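PDB 3OXN: putative transcriptional regulator, LysR family from Vibrio parahaemolyticus, which probably acts as a DNA-binding transcription factor of the LysR type, represented here by its substrate-binding (effector) domain. Local coordinates for residues Leu34-Pro39 and Cys219-Ala224; Arg40-Gln43 and Asn47-Phe50; Leu97-Gln100 and Ala104-Glu107; Leu130-Leu135 and Pro139-Val144; Met196-Arg201 and Trp210-Val215. All coordinates share one frame; numbering follows the deposited sequence.

Contact 1 of 5, residues Leu34-Pro39 and Cys219-Ala224; sequences LPFALP and CSRLIA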
# COMPACT_ATOMS: atom_id res chain seq x y z
N LEU A 34 -3.49 6.50 -10.23
CA LEU A 34 -3.79 7.78 -9.63
C LEU A 34 -2.60 8.72 -9.53
O LEU A 34 -2.71 9.89 -9.88
CB LEU A 34 -4.52 7.58 -8.30
CG LEU A 34 -5.94 7.09 -8.62
CD1 LEU A 34 -6.40 6.00 -7.68
CD2 LEU A 34 -6.91 8.26 -8.64
N PRO A 35 -1.44 8.23 -9.06
CA PRO A 35 -0.29 9.14 -9.09
C PRO A 35 -0.22 9.82 -10.46
O PRO A 35 -0.05 11.04 -10.57
CB PRO A 35 0.90 8.21 -8.89
CG PRO A 35 0.35 7.09 -8.07
CD PRO A 35 -1.10 6.92 -8.47
N PHE A 36 -0.37 9.02 -11.50
CA PHE A 36 -0.40 9.52 -12.86
C PHE A 36 -1.53 10.55 -13.04
O PHE A 36 -1.30 11.65 -13.56
CB PHE A 36 -0.59 8.34 -13.82
CG PHE A 36 -0.47 8.71 -15.26
CD1 PHE A 36 0.72 8.53 -15.95
CD2 PHE A 36 -1.55 9.24 -15.95
CE1 PHE A 36 0.83 8.86 -17.29
CE2 PHE A 36 -1.45 9.57 -17.28
CZ PHE A 36 -0.25 9.38 -17.95
N ALA A 37 -2.73 10.21 -12.58
CA ALA A 37 -3.90 11.04 -12.83
C ALA A 37 -4.06 12.21 -11.87
O ALA A 37 -4.95 13.03 -12.04
CB ALA A 37 -5.17 10.17 -12.81
N LEU A 38 -3.20 12.30 -10.85
CA LEU A 38 -3.39 13.32 -9.82
C LEU A 38 -2.92 14.74 -10.21
O LEU A 38 -3.53 15.72 -9.80
CB LEU A 38 -2.77 12.88 -8.48
CG LEU A 38 -3.66 12.07 -7.52
CD1 LEU A 38 -2.85 11.40 -6.46
CD2 LEU A 38 -4.73 12.94 -6.88
N PRO A 39 -1.84 14.86 -10.99
CA PRO A 39 -1.40 16.23 -11.28
C PRO A 39 -2.41 17.03 -12.10
O PRO A 39 -2.64 18.20 -11.79
CB PRO A 39 -0.11 16.00 -12.07
CG PRO A 39 0.39 14.68 -11.59
CD PRO A 39 -0.84 13.85 -11.37
N CYS A 219 -6.71 7.77 -17.33
CA CYS A 219 -6.56 6.34 -17.61
C CYS A 219 -6.41 6.15 -19.10
O CYS A 219 -5.48 5.50 -19.57
CB CYS A 219 -7.81 5.58 -17.17
SG CYS A 219 -7.88 5.13 -15.44
N SER A 220 -7.35 6.73 -19.84
CA SER A 220 -7.29 6.70 -21.29
C SER A 220 -5.89 7.16 -21.66
O SER A 220 -5.15 6.45 -22.33
CB SER A 220 -8.34 7.63 -21.90
OG SER A 220 -9.16 6.95 -22.83
N ARG A 221 -5.53 8.34 -21.18
CA ARG A 221 -4.22 8.93 -21.44
C ARG A 221 -3.10 7.96 -21.10
O ARG A 221 -2.07 7.91 -21.78
CB ARG A 221 -4.07 10.22 -20.64
CG ARG A 221 -3.53 11.40 -21.44
CD ARG A 221 -3.16 12.57 -20.52
NE ARG A 221 -1.84 12.47 -19.90
CZ ARG A 221 -0.81 11.75 -20.37
NH1 ARG A 221 0.35 11.74 -19.71
NH2 ARG A 221 -0.92 11.04 -21.49
N LEU A 222 -3.30 7.18 -20.04
CA LEU A 222 -2.26 6.28 -19.54
C LEU A 222 -2.05 5.11 -20.49
O LEU A 222 -0.92 4.72 -20.79
CB LEU A 222 -2.62 5.78 -18.12
CG LEU A 222 -1.57 5.01 -17.31
CD1 LEU A 222 -0.35 5.86 -17.12
CD2 LEU A 222 -2.11 4.57 -15.96
N ILE A 223 -3.16 4.55 -20.97
CA ILE A 223 -3.10 3.49 -21.95
C ILE A 223 -2.29 3.98 -23.15
O ILE A 223 -1.25 3.41 -23.48
CB ILE A 223 -4.52 3.04 -22.38
CG1 ILE A 223 -5.27 2.42 -21.18
CG2 ILE A 223 -4.46 2.04 -23.53
CD1 ILE A 223 -6.81 2.46 -21.29
N ALA A 224 -2.74 5.06 -23.78
CA ALA A 224 -2.01 5.66 -24.90
C ALA A 224 -0.50 5.59 -24.66
O ALA A 224 0.16 4.66 -25.11
CB ALA A 224 -2.44 7.11 -25.11

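Contact 2 of 5, residues Arg40-Gln43 and Asn47-Phe50; sequences RIYQ and NVSF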
# COMPACT_ATOMS: atom_id res chain seq x y z
N ARG A 40 -3.01 16.42 -13.11
CA ARG A 40 -4.06 17.09 -13.86
C ARG A 40 -5.31 17.36 -13.03
O ARG A 40 -6.03 18.30 -13.31
CB ARG A 40 -4.43 16.32 -15.14
CG ARG A 40 -3.94 17.00 -16.43
CD ARG A 40 -2.59 16.46 -16.93
NE ARG A 40 -2.74 15.64 -18.14
CZ ARG A 40 -2.78 16.15 -19.37
NH1 ARG A 40 -2.69 17.47 -19.55
NH2 ARG A 40 -2.92 15.35 -20.42
N ILE A 41 -5.57 16.54 -12.00
CA ILE A 41 -6.72 16.74 -11.12
C ILE A 41 -6.61 18.05 -10.35
O ILE A 41 -7.51 18.88 -10.39
CB ILE A 41 -6.89 15.60 -10.07
CG1 ILE A 41 -7.14 14.26 -10.75
CG2 ILE A 41 -8.05 15.91 -9.16
CD1 ILE A 41 -8.37 14.24 -11.60
N TYR A 42 -5.49 18.21 -9.65
CA TYR A 42 -5.27 19.35 -8.78
C TYR A 42 -4.98 20.61 -9.56
O TYR A 42 -5.29 21.72 -9.12
CB TYR A 42 -4.12 19.06 -7.82
CG TYR A 42 -4.59 18.33 -6.60
CD1 TYR A 42 -5.22 19.01 -5.57
CD2 TYR A 42 -4.45 16.95 -6.49
CE1 TYR A 42 -5.66 18.35 -4.46
CE2 TYR A 42 -4.89 16.28 -5.38
CZ TYR A 42 -5.50 16.98 -4.36
OH TYR A 42 -5.95 16.34 -3.23
N GLN A 43 -4.39 20.42 -10.73
CA GLN A 43 -4.17 21.52 -11.64
C GLN A 43 -5.54 22.03 -12.07
O GLN A 43 -5.79 23.23 -12.13
CB GLN A 43 -3.34 21.05 -12.83
CG GLN A 43 -3.55 21.83 -14.11
CD GLN A 43 -3.10 23.27 -13.99
OE1 GLN A 43 -2.67 23.72 -12.92
NE2 GLN A 43 -3.20 24.01 -15.10
N ASN A 47 -8.72 23.65 -5.33
CA ASN A 47 -9.30 23.56 -3.99
C ASN A 47 -9.64 22.14 -3.56
O ASN A 47 -9.87 21.88 -2.38
CB ASN A 47 -10.58 24.39 -3.90
CG ASN A 47 -10.31 25.87 -3.87
OD1 ASN A 47 -10.91 26.60 -3.06
ND2 ASN A 47 -9.42 26.34 -4.75
N VAL A 48 -9.68 21.25 -4.54
CA VAL A 48 -10.18 19.90 -4.36
C VAL A 48 -9.34 19.16 -3.32
O VAL A 48 -8.17 19.48 -3.12
CB VAL A 48 -10.18 19.15 -5.73
CG1 VAL A 48 -8.90 18.32 -5.90
CG2 VAL A 48 -11.41 18.31 -5.87
N SER A 49 -9.95 18.18 -2.66
CA SER A 49 -9.30 17.41 -1.59
C SER A 49 -9.55 15.89 -1.76
O SER A 49 -10.65 15.47 -2.08
CB SER A 49 -9.84 17.89 -0.25
OG SER A 49 -9.26 17.20 0.84
N PHE A 50 -8.52 15.08 -1.53
CA PHE A 50 -8.63 13.64 -1.77
C PHE A 50 -8.47 12.71 -0.56
O PHE A 50 -7.62 12.92 0.31
CB PHE A 50 -7.64 13.21 -2.84
CG PHE A 50 -8.19 13.29 -4.22
CD1 PHE A 50 -9.00 12.29 -4.70
CD2 PHE A 50 -7.90 14.36 -5.02
CE1 PHE A 50 -9.51 12.35 -5.97
CE2 PHE A 50 -8.42 14.44 -6.28
CZ PHE A 50 -9.22 13.42 -6.76

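Contact 3 of 5, residues Leu97-Gln100 and Ala104-Glu107; sequences LSKQ and ANQE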
# COMPACT_ATOMS: atom_id res chain seq x y z
N LEU A 97 12.83 -9.29 -11.98
CA LEU A 97 13.97 -10.01 -11.40
C LEU A 97 15.08 -9.06 -10.97
O LEU A 97 15.24 -8.01 -11.55
CB LEU A 97 14.56 -11.01 -12.39
CG LEU A 97 13.58 -11.93 -13.09
CD1 LEU A 97 14.36 -13.01 -13.76
CD2 LEU A 97 12.66 -12.52 -12.06
N SER A 98 15.85 -9.45 -9.96
CA SER A 98 17.04 -8.70 -9.58
C SER A 98 18.04 -8.77 -10.71
O SER A 98 18.08 -9.75 -11.45
CB SER A 98 17.66 -9.29 -8.30
OG SER A 98 18.92 -8.72 -8.03
N LYS A 99 18.85 -7.74 -10.86
CA LYS A 99 19.77 -7.68 -11.99
C LYS A 99 20.81 -8.79 -11.86
O LYS A 99 21.43 -9.18 -12.84
CB LYS A 99 20.44 -6.31 -12.08
CG LYS A 99 20.31 -5.68 -13.46
CD LYS A 99 20.65 -6.71 -14.57
CE LYS A 99 20.73 -6.05 -15.97
NZ LYS A 99 20.97 -7.05 -17.09
N GLN A 100 20.98 -9.31 -10.64
CA GLN A 100 21.88 -10.44 -10.38
C GLN A 100 21.10 -11.72 -10.14
O GLN A 100 21.55 -12.60 -9.42
CB GLN A 100 22.79 -10.17 -9.16
CG GLN A 100 23.55 -8.85 -9.21
CD GLN A 100 22.78 -7.73 -8.54
OE1 GLN A 100 22.56 -7.76 -7.33
NE2 GLN A 100 22.36 -6.74 -9.33
N ALA A 104 18.29 -13.35 -15.24
CA ALA A 104 18.19 -11.93 -15.57
C ALA A 104 18.54 -11.63 -17.03
O ALA A 104 17.84 -10.85 -17.69
CB ALA A 104 19.06 -11.09 -14.64
N ASN A 105 19.60 -12.27 -17.51
CA ASN A 105 20.11 -12.01 -18.85
C ASN A 105 19.78 -13.09 -19.88
O ASN A 105 20.42 -13.18 -20.93
CB ASN A 105 21.62 -11.75 -18.83
CG ASN A 105 22.01 -10.64 -17.86
OD1 ASN A 105 21.38 -9.57 -17.81
ND2 ASN A 105 23.06 -10.88 -17.09
N GLN A 106 18.78 -13.90 -19.58
CA GLN A 106 18.33 -14.88 -20.55
C GLN A 106 16.83 -14.78 -20.62
O GLN A 106 16.21 -14.09 -19.82
CB GLN A 106 18.79 -16.29 -20.18
CG GLN A 106 17.94 -16.99 -19.13
CD GLN A 106 18.57 -18.30 -18.67
OE1 GLN A 106 17.92 -19.35 -18.68
NE2 GLN A 106 19.86 -18.26 -18.29
N GLU A 107 16.21 -15.44 -21.60
CA GLU A 107 14.76 -15.44 -21.61
C GLU A 107 14.32 -16.45 -20.59
O GLU A 107 14.94 -17.50 -20.44
CB GLU A 107 14.18 -15.78 -22.99
CG GLU A 107 12.67 -15.58 -23.01
CD GLU A 107 11.96 -16.32 -24.14
OE1 GLU A 107 10.81 -15.94 -24.46
OE2 GLU A 107 12.56 -17.28 -24.70

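Contact 4 of 5, residues Leu130-Leu135 and Pro139-Val144; sequences LIEQAL and PQRKMV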
# COMPACT_ATOMS: atom_id res chain seq x y z
N LEU A 130 -6.94 -15.90 -11.30
CA LEU A 130 -6.78 -15.91 -12.75
C LEU A 130 -5.48 -16.60 -13.19
O LEU A 130 -5.49 -17.39 -14.14
CB LEU A 130 -6.83 -14.49 -13.32
CG LEU A 130 -8.16 -14.00 -13.88
CD1 LEU A 130 -9.33 -14.49 -13.05
CD2 LEU A 130 -8.16 -12.49 -13.95
N ILE A 131 -4.39 -16.30 -12.51
CA ILE A 131 -3.09 -16.85 -12.87
C ILE A 131 -2.96 -18.29 -12.40
O ILE A 131 -2.30 -19.11 -13.04
CB ILE A 131 -1.97 -16.04 -12.24
CG1 ILE A 131 -2.19 -14.55 -12.50
CG2 ILE A 131 -0.63 -16.48 -12.79
CD1 ILE A 131 -1.11 -13.68 -11.89
N GLU A 132 -3.59 -18.59 -11.28
CA GLU A 132 -3.57 -19.92 -10.72
C GLU A 132 -4.28 -20.82 -11.71
O GLU A 132 -3.89 -21.98 -11.92
CB GLU A 132 -4.27 -19.93 -9.38
CG GLU A 132 -3.42 -20.49 -8.27
CD GLU A 132 -2.33 -19.53 -7.83
OE1 GLU A 132 -2.16 -19.32 -6.61
OE2 GLU A 132 -1.64 -18.98 -8.72
N GLN A 133 -5.31 -20.27 -12.35
CA GLN A 133 -6.14 -21.00 -13.29
C GLN A 133 -5.47 -21.14 -14.66
O GLN A 133 -5.86 -22.00 -15.48
CB GLN A 133 -7.49 -20.32 -13.40
CG GLN A 133 -8.49 -21.08 -14.21
CD GLN A 133 -8.42 -22.58 -13.97
OE1 GLN A 133 -8.51 -23.36 -14.92
NE2 GLN A 133 -8.27 -22.99 -12.70
N ALA A 134 -4.47 -20.30 -14.91
CA ALA A 134 -3.73 -20.32 -16.17
C ALA A 134 -2.57 -21.29 -16.02
O ALA A 134 -2.11 -21.89 -16.98
CB ALA A 134 -3.21 -18.94 -16.48
N LEU A 135 -2.12 -21.43 -14.77
CA LEU A 135 -1.07 -22.37 -14.42
C LEU A 135 -1.67 -23.66 -13.86
O LEU A 135 -0.97 -24.41 -13.19
CB LEU A 135 -0.14 -21.74 -13.40
CG LEU A 135 1.24 -21.29 -13.86
CD1 LEU A 135 1.25 -20.96 -15.31
CD2 LEU A 135 1.71 -20.11 -13.03
N PRO A 139 3.18 -27.98 -12.63
CA PRO A 139 3.68 -28.20 -11.28
C PRO A 139 3.34 -27.01 -10.40
O PRO A 139 3.08 -25.92 -10.90
CB PRO A 139 5.19 -28.29 -11.50
CG PRO A 139 5.29 -28.93 -12.82
CD PRO A 139 4.17 -28.37 -13.65
N GLN A 140 3.34 -27.23 -9.10
CA GLN A 140 3.19 -26.14 -8.15
C GLN A 140 4.46 -25.28 -8.21
O GLN A 140 5.56 -25.81 -8.36
CB GLN A 140 3.05 -26.74 -6.76
CG GLN A 140 1.83 -26.34 -5.97
CD GLN A 140 1.51 -27.39 -4.91
OE1 GLN A 140 1.03 -28.48 -5.22
NE2 GLN A 140 1.81 -27.07 -3.64
N ARG A 141 4.35 -23.97 -8.10
CA ARG A 141 5.55 -23.20 -7.83
C ARG A 141 5.61 -22.91 -6.34
O ARG A 141 4.62 -23.07 -5.63
CB ARG A 141 5.59 -21.92 -8.67
CG ARG A 141 4.65 -20.85 -8.23
CD ARG A 141 4.39 -19.90 -9.37
NE ARG A 141 3.21 -19.07 -9.12
CZ ARG A 141 1.97 -19.54 -9.06
NH1 ARG A 141 1.74 -20.84 -9.21
NH2 ARG A 141 0.97 -18.71 -8.83
N LYS A 142 6.78 -22.51 -5.84
CA LYS A 142 6.90 -22.10 -4.45
C LYS A 142 6.63 -20.61 -4.35
O LYS A 142 7.37 -19.79 -4.89
CB LYS A 142 8.29 -22.46 -3.89
CG LYS A 142 9.45 -22.23 -4.90
CD LYS A 142 10.80 -22.90 -4.50
CE LYS A 142 11.91 -22.53 -5.51
NZ LYS A 142 13.19 -23.32 -5.39
N MSE A 143 5.54 -20.27 -3.68
CA MSE A 143 5.16 -18.89 -3.42
C MSE A 143 5.72 -18.41 -2.09
O MSE A 143 5.06 -18.48 -1.06
CB MSE A 143 3.64 -18.84 -3.37
CG MSE A 143 2.98 -18.46 -4.68
SE MSE A 143 2.78 -16.53 -4.62
CE MSE A 143 1.88 -16.39 -2.89
N VAL A 144 6.95 -17.91 -2.12
CA VAL A 144 7.65 -17.54 -0.89
C VAL A 144 7.14 -16.24 -0.25
O VAL A 144 7.29 -16.03 0.96
CB VAL A 144 9.16 -17.44 -1.17
CG1 VAL A 144 9.79 -16.34 -0.37
CG2 VAL A 144 9.84 -18.77 -0.90

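Contact 5 of 5, residues Met196-Arg201 and Trp210-Val215; sequences MIWHAR and WLRSVV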
# COMPACT_ATOMS: atom_id res chain seq x y z
N MSE A 196 -13.85 1.56 -12.79
CA MSE A 196 -14.34 2.44 -11.75
C MSE A 196 -15.64 1.84 -11.29
O MSE A 196 -16.37 1.26 -12.09
CB MSE A 196 -14.62 3.82 -12.29
CG MSE A 196 -13.39 4.62 -12.62
SE MSE A 196 -13.94 6.36 -13.36
CE MSE A 196 -15.03 5.75 -14.86
N ILE A 197 -15.93 1.96 -10.00
CA ILE A 197 -17.21 1.50 -9.49
C ILE A 197 -17.79 2.57 -8.60
O ILE A 197 -17.08 3.18 -7.81
CB ILE A 197 -17.06 0.19 -8.69
CG1 ILE A 197 -16.02 -0.73 -9.33
CG2 ILE A 197 -18.41 -0.50 -8.53
CD1 ILE A 197 -16.51 -1.48 -10.54
N TRP A 198 -19.09 2.82 -8.73
CA TRP A 198 -19.74 3.79 -7.87
C TRP A 198 -21.22 3.49 -7.63
O TRP A 198 -21.85 2.73 -8.36
CB TRP A 198 -19.57 5.22 -8.42
CG TRP A 198 -20.24 5.45 -9.74
CD1 TRP A 198 -21.47 5.97 -9.94
CD2 TRP A 198 -19.71 5.15 -11.03
NE1 TRP A 198 -21.74 6.03 -11.28
CE2 TRP A 198 -20.67 5.52 -11.97
CE3 TRP A 198 -18.50 4.61 -11.49
CZ2 TRP A 198 -20.48 5.37 -13.35
CZ3 TRP A 198 -18.31 4.45 -12.86
CH2 TRP A 198 -19.29 4.83 -13.77
N HIS A 199 -21.75 4.11 -6.58
CA HIS A 199 -23.16 3.99 -6.23
C HIS A 199 -24.04 4.81 -7.18
O HIS A 199 -23.65 5.89 -7.61
CB HIS A 199 -23.36 4.47 -4.78
CG HIS A 199 -24.59 3.94 -4.11
ND1 HIS A 199 -25.83 4.52 -4.26
CD2 HIS A 199 -24.77 2.91 -3.25
CE1 HIS A 199 -26.72 3.87 -3.54
NE2 HIS A 199 -26.10 2.89 -2.91
N ALA A 200 -25.23 4.29 -7.50
CA ALA A 200 -26.21 5.06 -8.26
C ALA A 200 -26.31 6.47 -7.67
O ALA A 200 -26.45 7.46 -8.39
CB ALA A 200 -27.55 4.37 -8.22
N ARG A 201 -26.22 6.54 -6.35
CA ARG A 201 -26.27 7.80 -5.61
C ARG A 201 -25.24 8.85 -6.07
O ARG A 201 -25.39 10.04 -5.78
CB ARG A 201 -26.13 7.54 -4.11
CG ARG A 201 -25.16 8.48 -3.40
CD ARG A 201 -24.27 7.71 -2.42
NE ARG A 201 -25.08 7.01 -1.43
CZ ARG A 201 -24.60 6.21 -0.48
NH1 ARG A 201 -23.29 6.01 -0.38
NH2 ARG A 201 -25.45 5.62 0.37
N TRP A 210 -17.83 14.52 -12.84
CA TRP A 210 -16.61 15.20 -13.24
C TRP A 210 -15.38 14.39 -12.86
O TRP A 210 -14.50 14.15 -13.68
CB TRP A 210 -16.53 16.62 -12.65
CG TRP A 210 -15.16 17.22 -12.79
CD1 TRP A 210 -14.67 17.88 -13.87
CD2 TRP A 210 -14.10 17.18 -11.83
NE1 TRP A 210 -13.37 18.26 -13.65
CE2 TRP A 210 -13.00 17.84 -12.40
CE3 TRP A 210 -13.97 16.65 -10.54
CZ2 TRP A 210 -11.78 18.00 -11.73
CZ3 TRP A 210 -12.77 16.80 -9.87
CH2 TRP A 210 -11.69 17.47 -10.46
N LEU A 211 -15.32 13.97 -11.60
CA LEU A 211 -14.20 13.15 -11.10
C LEU A 211 -13.98 11.95 -12.01
O LEU A 211 -12.86 11.69 -12.44
CB LEU A 211 -14.47 12.65 -9.67
CG LEU A 211 -13.29 12.25 -8.76
CD1 LEU A 211 -13.75 11.34 -7.64
CD2 LEU A 211 -12.17 11.59 -9.52
N ARG A 212 -15.05 11.21 -12.28
CA ARG A 212 -14.94 10.01 -13.08
C ARG A 212 -14.28 10.27 -14.43
O ARG A 212 -13.37 9.53 -14.85
CB ARG A 212 -16.31 9.37 -13.24
CG ARG A 212 -16.88 8.94 -11.93
CD ARG A 212 -17.86 7.82 -12.10
NE ARG A 212 -19.15 8.31 -12.58
CZ ARG A 212 -20.00 9.00 -11.84
NH1 ARG A 212 -19.69 9.29 -10.58
NH2 ARG A 212 -21.15 9.40 -12.34
N SER A 213 -14.71 11.35 -15.09
CA SER A 213 -14.20 11.71 -16.40
C SER A 213 -12.71 12.10 -16.41
O SER A 213 -11.98 11.76 -17.36
CB SER A 213 -15.04 12.83 -17.02
OG SER A 213 -15.42 13.76 -16.02
N VAL A 214 -12.26 12.81 -15.38
CA VAL A 214 -10.85 13.13 -15.30
C VAL A 214 -10.05 11.85 -15.08
O VAL A 214 -8.98 11.67 -15.66
CB VAL A 214 -10.54 14.17 -14.23
CG1 VAL A 214 -10.41 15.54 -14.86
CG2 VAL A 214 -11.62 14.18 -13.18
N VAL A 215 -10.61 10.95 -14.27
CA VAL A 215 -10.06 9.62 -14.11
C VAL A 215 -10.08 8.91 -15.46
O VAL A 215 -9.09 8.33 -15.90
CB VAL A 215 -10.86 8.79 -13.06
CG1 VAL A 215 -10.48 7.33 -13.09
CG2 VAL A 215 -10.68 9.36 -11.66

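Contact 1 of 5, residues Leu34-Pro39 and Cys219-Ala224
Phe36 and Leu222 mark the closest backbone approach, CA to CA 7.7 Å, between segments 34-39 and 219-224, which are 180 residues apart in sequence and lie on helix 28-44 and helix 206-227, packed together at the surface of the substrate-binding domain. No hydrogen bond crosses between the segments, so the contact rests on three side chains. Phe36 carries it: with CG anti to the backbone N (chi1 -173°), its ring reaches out between Arg221 and Leu222. Leu222 points CD1 over one ring face, but so tightly modelled that the exact position of this methyl is doubtful; its CB comes within 4.1 Å of Phe36 CE2. Arg221 arrives from another direction, its chain bent at chi3 and crossing the phenyl group at about a right angle. The planes of ring and guanidinium are inclined by 47°, which rules out a flat stack; instead the far end of the phenyl ring lies over one face of the guanidinium. Close by, Glu218 forms a salt bridge with Arg40 and a long, weak ion pair with Arg221, so both arginines gather near one carboxylate. Pro35 and Pro39 pack on Ala155 of the second subunit. At the ring's far end, Phe36 CZ is 3.4 Å from Arg221 CZ.

Contact 2 of 5, residues Arg40-Gln43 and Asn47-Phe50
Tyr42 meets Val48 and Phe50 in different ways, and the ring orientations separate the two. Val48 crosses the tyrosine at about a right angle and sets CG1 over one face of its ring, 3.9 Å from the centroid and 27° off the normal, a CH-pi contact. Phe50 instead slides past Tyr42 in the opposite direction: the centroids are 5.6 Å apart and the planes meet at 60°, too inclined for a parallel stack and too oblique for an edge-to-face pair. Within this pair Tyr42 CE2 lies 3.6 Å from Phe50 CD2. Ile41 comes to the phenylalanine edge, its CG2 near the ring plane and 3.7 Å from Phe50 CZ. That methyl stands anti to the backbone N, with CG1 anti to the carbonyl carbon (chi1 -62°), and it also reaches Val48, CG2 to CG1 4.1 Å. The polar ends serve the dimer: Tyr42 OH is hydrogen-bonded to Val144 O of the second subunit, and Ser49 OG to Met143 O of that subunit. Phe50 pairs in parallel with a strand of the same neighbour, which carries the sheet across the interface. Together these side chains bury the last turn of helix 28-44 against the start of strand 49-54, the closing half of a beta-alpha-beta crossover that begins with strand 20-25.

Contact 3 of 5, residues Leu97-Gln100 and Ala104-Glu107
Lys99 reaches Asn105 by a bent path, although its CB sets off away from the segment 104-107. From CB the chain turns at chi2 (-46°), which swings it back, and beyond CG it is extended. CE is the first atom to draw near, 4.0 Å from Asn105 OD1. At the tip NZ donates a hydrogen bond to Asn105 OD1 of 2.7 Å. The ammonium lies in the carbonyl plane and the C=O...N angle is 155°, so the amide oxygen is approached nearly end-on. The same lysine side chain also touches Asp179 and Val181. Beneath this polar bridge sits Ala104, whose CB packs on two successive backbone carbonyls: 3.6 Å from Ser98 O and 3.5 Å from Lys99 O. Ser98 OG accepts a weak bond from Gln100 N, the pattern of an ST turn. Leu97 and Ala104 both pack on Val181, and the backbone of Leu97 is hydrogen-bonded to that of Val181. The arrangement is a short loop folded back on the end of strand 93-98, beside the outermost strand 180-183 of the second mixed sheet in this LysR substrate-binding domain.

Contact 4 of 5, residues Leu130-Leu135 and Pro139-Val144
Arg141 NH2 donates to Glu132 OE2 across 2.6 Å, and this charged hydrogen bond is the polar link between segments 130-135 and 139-144. The N-H...O angle is 157°. On the donor side OE2 lies practically in the guanidinium plane, at its edge; on the acceptor side the carboxylate is met from its syn side but from 35° out of its own plane. The two flat groups are turned 78° against each other, so the salt bridge uses a single N-O pair and is not a bidentate clamp. The other carboxylate oxygen, Glu132 OE1, is taken by Lys128 NZ in a second salt bridge, giving the glutamate two cationic partners. Apolar groups flank the guanidinium: Leu135 CD2 approaches one face, 3.9 Å from Arg141 NH1, and Met143 CG (a selenomethionine) stands over the opposite one. Arg141 reaches this place with its chain extended from CG to NE. In the backbone, Leu135 N bonds to Ile131 O at 2.9 Å, an i to i-4 bond at the end of the helix. The contact bridges the end of helix 125-134 and the approach to strand 142-146, while Arg141 also packs on strand 117-120 through His118 and Met120 and on helix 110-114 through Tyr113.

Contact 5 of 5, residues Met196-Arg201 and Trp210-Val215
Arg212 lays its guanidinium flat on the indole of Trp198: the group centres are 3.6 Å apart and the planes differ by only 15°, a true stack. It is also a cation-pi contact, CZ standing 3.6 Å from the centroid of the five-membered ring. The bend at chi3 (-78°) lets the aliphatic part join in, with Arg212 CD over the six-membered ring as a CH-pi neighbour, so the arginine covers both rings of one indole face. Alongside, the selenomethionine Met196 slides past Val215, SE to CG1 3.6 Å, and the same SE lies 3.8 Å from Arg212 CB.

In the next shell, a hydrogen bond from Arg212 NH1 to Cys202 O, which follows directly on segment 196-201, helps to hold the guanidinium. Glu203 adds weaker contacts: Arg212 NH2 makes a long, weak ion pair with its OE2, and its OE1 receives a weak hydrogen bond from Trp198 NE1, so one carboxylate reaches both members of the stack. Leu71 packs on Met196, Trp198 and Arg212 together.

Farther out lies the sheet: Met196 is backbone-bonded to Glu86 and Ile197 to Ala72, which fixes strand 194-199 between strands 71-74 and 83-89. Segment 210-215 of helix 206-227 runs antiparallel to strand segment 196-199, at 176°, the segment axes approaching to 10.7 Å at their closest. A helix returning along the strand just before it, on a mixed sheet of order 2-1-3-5-4, fits the type II periplasmic-binding-protein fold of LysR effector domains.

In the fold
Contacts 1, 2 and 5 cluster in one lobe, their centres 14 to 15 Å apart: helix 28-44 links contacts 1 and 2, helix 206-227 links contacts 1 and 5, and contacts 2 and 5 reach the same sheet. Contacts 3 and 4, with centres 21 Å apart, share the other sheet. Contacts 2 to 5 follow in series along the chain, all within the span between the segments of contact 1, which joins a helix near the start of the chain to the one that ends it. Contacts 2 and 4 lie 41 Å apart between centres in one chain, yet contact 2 of one copy meets the strand of contact 4 in the other: opposite lobes of two copies join in the dimer.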